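Local coordinates for protein potential RNA-dependent RNA polymerase (PDB 5I62) that catalyses RNA-templated RNA synthesis from ribonucleoside triphosphates, serving both transcription and genome replication of a double-stranded RNA picobirnavirus, at residues D372-Y377 against M384-Q389. Residues are numbered along the deposited sequence; the frame is centred on the assembly and turned at random.
Sequences DVMQSY and MNLEKQ
In the palm of the polymerase, helix 370-378 packs against the loop that leads into edge strand 390-392 of the four-stranded antiparallel sheet, and the two pieces meet chiefly through a pair of methionines, M374 and M384. No hydrogen bond joins them; together they bury 255 Å², both sides summed, mostly through M374 and M384. These two side chains run past each other in opposite directions, M374 CG lying 3.6 Å from M384 CB. M374 SD then reaches the start of the 3-10 turn 386-388, 3.6 Å from L386 N, and the side chains of M374 and L386 cross at about a right angle. M384 reaches the helix one turn further on: its SD sits 3.6 Å from Y377 CB and 4.9 Å from the centroid of the Y377 ring, 68° off the ring normal, an oblique Met-aromatic contact. With chi3 bent (75°), M384 CE stays beside Y377 CD2, as near as SD. V373 CG1 sits over the rim of one ring face, and T260 of strand 257-261 touches V373, Y377 and M384, so this side of the contact lies against that strand. The loop is braced from within: N385 OD1 accepts from E387 N (3.0 Å), forming an Asx turn, while N385 O receives K388 N and, from the opposite face of its carbonyl plane, Q389 NE2 (3.1 Å, nearly straight at 170°). Q389 OE1 accepts from D261 N, tying this bracing to the sheet. Polar bonds thus shape the loop, whereas between the two segments shape fit and van der Waals contact of the thioethers do the joining.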
ATOM      1  N   ASP A 372       7.788 -24.633   4.127  1.00 21.37           N
ATOM      2  CA  ASP A 372       7.974 -24.913   2.703  1.00 21.64           C
ATOM      3  C   ASP A 372       7.773 -23.654   1.860  1.00 20.54           C
ATOM      4  O   ASP A 372       8.547 -23.388   0.931  1.00 19.77           O
ATOM      5  CB  ASP A 372       7.012 -25.992   2.223  1.00 22.61           C
ATOM      6  CG  ASP A 372       7.417 -27.386   2.675  1.00 29.50           C
ATOM      7  OD1 ASP A 372       8.524 -27.547   3.234  1.00 30.52           O
ATOM      8  OD2 ASP A 372       6.627 -28.323   2.445  1.00 31.49           O
ATOM      9  N   VAL A 373       6.697 -22.914   2.120  1.00 17.63           N
ATOM     10  CA  VAL A 373       6.464 -21.675   1.378  1.00 14.67           C
ATOM     11  C   VAL A 373       7.640 -20.734   1.577  1.00 18.34           C
ATOM     12  O   VAL A 373       8.172 -20.155   0.617  1.00 16.71           O
ATOM     13  CB  VAL A 373       5.136 -21.025   1.819  1.00 15.99           C
ATOM     14  CG1 VAL A 373       5.013 -19.606   1.256  1.00 17.53           C
ATOM     15  CG2 VAL A 373       3.952 -21.859   1.377  1.00 15.17           C
ATOM     16  N   MET A 374       8.089 -20.600   2.825  1.00 17.67           N
ATOM     17  CA  MET A 374       9.190 -19.689   3.122  1.00 20.96           C
ATOM     18  C   MET A 374      10.450 -20.075   2.351  1.00 19.23           C
ATOM     19  O   MET A 374      11.124 -19.213   1.771  1.00 18.61           O
ATOM     20  CB  MET A 374       9.462 -19.672   4.622  1.00 22.09           C
ATOM     21  CG  MET A 374       9.999 -18.344   5.118  1.00 30.16           C
ATOM     22  SD  MET A 374      10.860 -18.463   6.698  1.00 43.37           S
ATOM     23  CE  MET A 374      12.116 -19.665   6.255  1.00 35.28           C
ATOM     24  N   GLN A 375      10.781 -21.370   2.336  1.00 16.50           N
ATOM     25  CA  GLN A 375      11.944 -21.845   1.590  1.00 21.65           C
ATOM     26  C   GLN A 375      11.791 -21.580   0.098  1.00 20.37           C
ATOM     27  O   GLN A 375      12.758 -21.190  -0.575  1.00 18.37           O
ATOM     28  CB  GLN A 375      12.158 -23.346   1.832  1.00 22.75           C
ATOM     29  CG  GLN A 375      12.917 -23.688   3.110  1.00 33.28           C
ATOM     30  CD  GLN A 375      12.871 -25.177   3.436  1.00 43.20           C
ATOM     31  OE1 GLN A 375      12.858 -26.030   2.533  1.00 46.21           O
ATOM     32  NE2 GLN A 375      12.856 -25.499   4.735  1.00 44.32           N
ATOM     33  N   SER A 376      10.592 -21.816  -0.443  1.00 19.08           N
ATOM     34  CA  SER A 376      10.388 -21.654  -1.879  1.00 17.38           C
ATOM     35  C   SER A 376      10.480 -20.191  -2.295  1.00 16.97           C
ATOM     36  O   SER A 376      10.986 -19.885  -3.379  1.00 16.44           O
ATOM     37  CB  SER A 376       9.036 -22.237  -2.293  1.00 18.05           C
ATOM     38  OG  SER A 376       8.854 -22.167  -3.699  1.00 16.76           O
ATOM     39  N   TYR A 377       9.970 -19.283  -1.457  1.00 17.44           N
ATOM     40  CA  TYR A 377      10.024 -17.854  -1.769  1.00 16.26           C
ATOM     41  C   TYR A 377      11.430 -17.288  -1.556  1.00 18.26           C
ATOM     42  O   TYR A 377      11.945 -16.542  -2.397  1.00 17.64           O
ATOM     43  CB  TYR A 377       9.051 -17.078  -0.886  1.00 17.46           C
ATOM     44  CG  TYR A 377       7.563 -17.230  -1.111  1.00 15.54           C
ATOM     45  CD1 TYR A 377       7.028 -18.210  -1.945  1.00 15.24           C
ATOM     46  CD2 TYR A 377       6.686 -16.383  -0.453  1.00 20.65           C
ATOM     47  CE1 TYR A 377       5.652 -18.337  -2.108  1.00 15.58           C
ATOM     48  CE2 TYR A 377       5.325 -16.485  -0.617  1.00 18.23           C
ATOM     49  CZ  TYR A 377       4.807 -17.461  -1.443  1.00 17.67           C
ATOM     50  OH  TYR A 377       3.438 -17.536  -1.584  1.00 16.06           O
ATOM     51  N   MET A 384      12.048 -13.282   4.826  1.00 24.10           N
ATOM     52  CA  MET A 384      10.854 -13.668   5.560  1.00 25.82           C
ATOM     53  C   MET A 384      11.302 -14.205   6.918  1.00 27.01           C
ATOM     54  O   MET A 384      12.309 -14.903   7.018  1.00 27.15           O
ATOM     55  CB  MET A 384      10.029 -14.735   4.822  1.00 24.97           C
ATOM     56  CG  MET A 384       9.713 -14.442   3.350  1.00 25.27           C
ATOM     57  SD  MET A 384       8.897 -15.826   2.509  1.00 23.77           S
ATOM     58  CE  MET A 384       7.232 -15.744   3.160  1.00 22.36           C
ATOM     59  N   ASN A 385      10.556 -13.863   7.948  1.00 25.48           N
ATOM     60  CA  ASN A 385      10.782 -14.308   9.324  1.00 30.70           C
ATOM     61  C   ASN A 385       9.701 -15.355   9.579  1.00 31.22           C
ATOM     62  O   ASN A 385       8.505 -15.049   9.571  1.00 25.93           O
ATOM     63  CB  ASN A 385      10.733 -13.075  10.243  1.00 34.75           C
ATOM     64  CG  ASN A 385      10.672 -13.370  11.721  1.00 36.80           C
ATOM     65  OD1 ASN A 385      10.771 -14.501  12.174  1.00 34.03           O
ATOM     66  ND2 ASN A 385      10.467 -12.301  12.495  1.00 39.73           N
ATOM     67  N   LEU A 386      10.120 -16.612   9.704  1.00 30.99           N
ATOM     68  CA  LEU A 386       9.161 -17.698   9.882  1.00 29.24           C
ATOM     69  C   LEU A 386       8.161 -17.381  10.991  1.00 31.95           C
ATOM     70  O   LEU A 386       6.991 -17.780  10.923  1.00 29.14           O
ATOM     71  CB  LEU A 386       9.909 -18.993  10.182  1.00 32.01           C
ATOM     72  CG  LEU A 386       9.010 -20.226  10.307  1.00 34.86           C
ATOM     73  CD1 LEU A 386       8.046 -20.328   9.129  1.00 34.06           C
ATOM     74  CD2 LEU A 386       9.834 -21.489  10.434  1.00 39.05           C
ATOM     75  N   GLU A 387       8.602 -16.622  11.998  1.00 32.13           N
ATOM     76  CA  GLU A 387       7.775 -16.338  13.162  1.00 38.58           C
ATOM     77  C   GLU A 387       6.567 -15.496  12.803  1.00 36.96           C
ATOM     78  O   GLU A 387       5.565 -15.493  13.525  1.00 36.97           O
ATOM     79  CB  GLU A 387       8.608 -15.622  14.221  1.00 43.06           C
ATOM     80  CG  GLU A 387       8.219 -15.966  15.635  1.00 51.22           C
ATOM     81  CD  GLU A 387       8.786 -17.300  16.092  1.00 62.41           C
ATOM     82  OE1 GLU A 387       9.172 -18.130  15.236  1.00 65.19           O
ATOM     83  OE2 GLU A 387       8.846 -17.522  17.319  1.00 69.81           O
ATOM     84  N   LYS A 388       6.641 -14.765  11.711  1.00 29.72           N
ATOM     85  CA  LYS A 388       5.542 -13.889  11.370  1.00 29.92           C
ATOM     86  C   LYS A 388       4.599 -14.500  10.350  1.00 27.15           C
ATOM     87  O   LYS A 388       3.589 -13.875  10.019  1.00 26.23           O
ATOM     88  CB  LYS A 388       6.096 -12.570  10.860  1.00 32.10           C
ATOM     89  CG  LYS A 388       6.496 -12.615   9.436  1.00 38.00           C
ATOM     90  CD  LYS A 388       7.382 -11.506   9.185  1.00 49.43           C
ATOM     91  CE  LYS A 388       8.432 -12.167   8.630  1.00 44.88           C
ATOM     92  NZ  LYS A 388       9.437 -11.189   7.979  1.00 52.84           N
ATOM     93  N   GLN A 389       4.934 -15.664   9.801  1.00 26.93           N
ATOM     94  CA  GLN A 389       3.961 -16.381   9.005  1.00 23.31           C
ATOM     95  C   GLN A 389       2.859 -16.855   9.944  1.00 28.27           C
ATOM     96  O   GLN A 389       3.080 -17.037  11.144  1.00 31.74           O
ATOM     97  CB  GLN A 389       4.618 -17.558   8.284  1.00 23.91           C
ATOM     98  CG  GLN A 389       5.989 -17.248   7.664  1.00 23.79           C
ATOM     99  CD  GLN A 389       5.990 -16.049   6.727  1.00 25.25           C
ATOM    100  OE1 GLN A 389       5.233 -16.002   5.755  1.00 24.36           O
ATOM    101  NE2 GLN A 389       6.878 -15.089   6.991  1.00 26.19           N
TER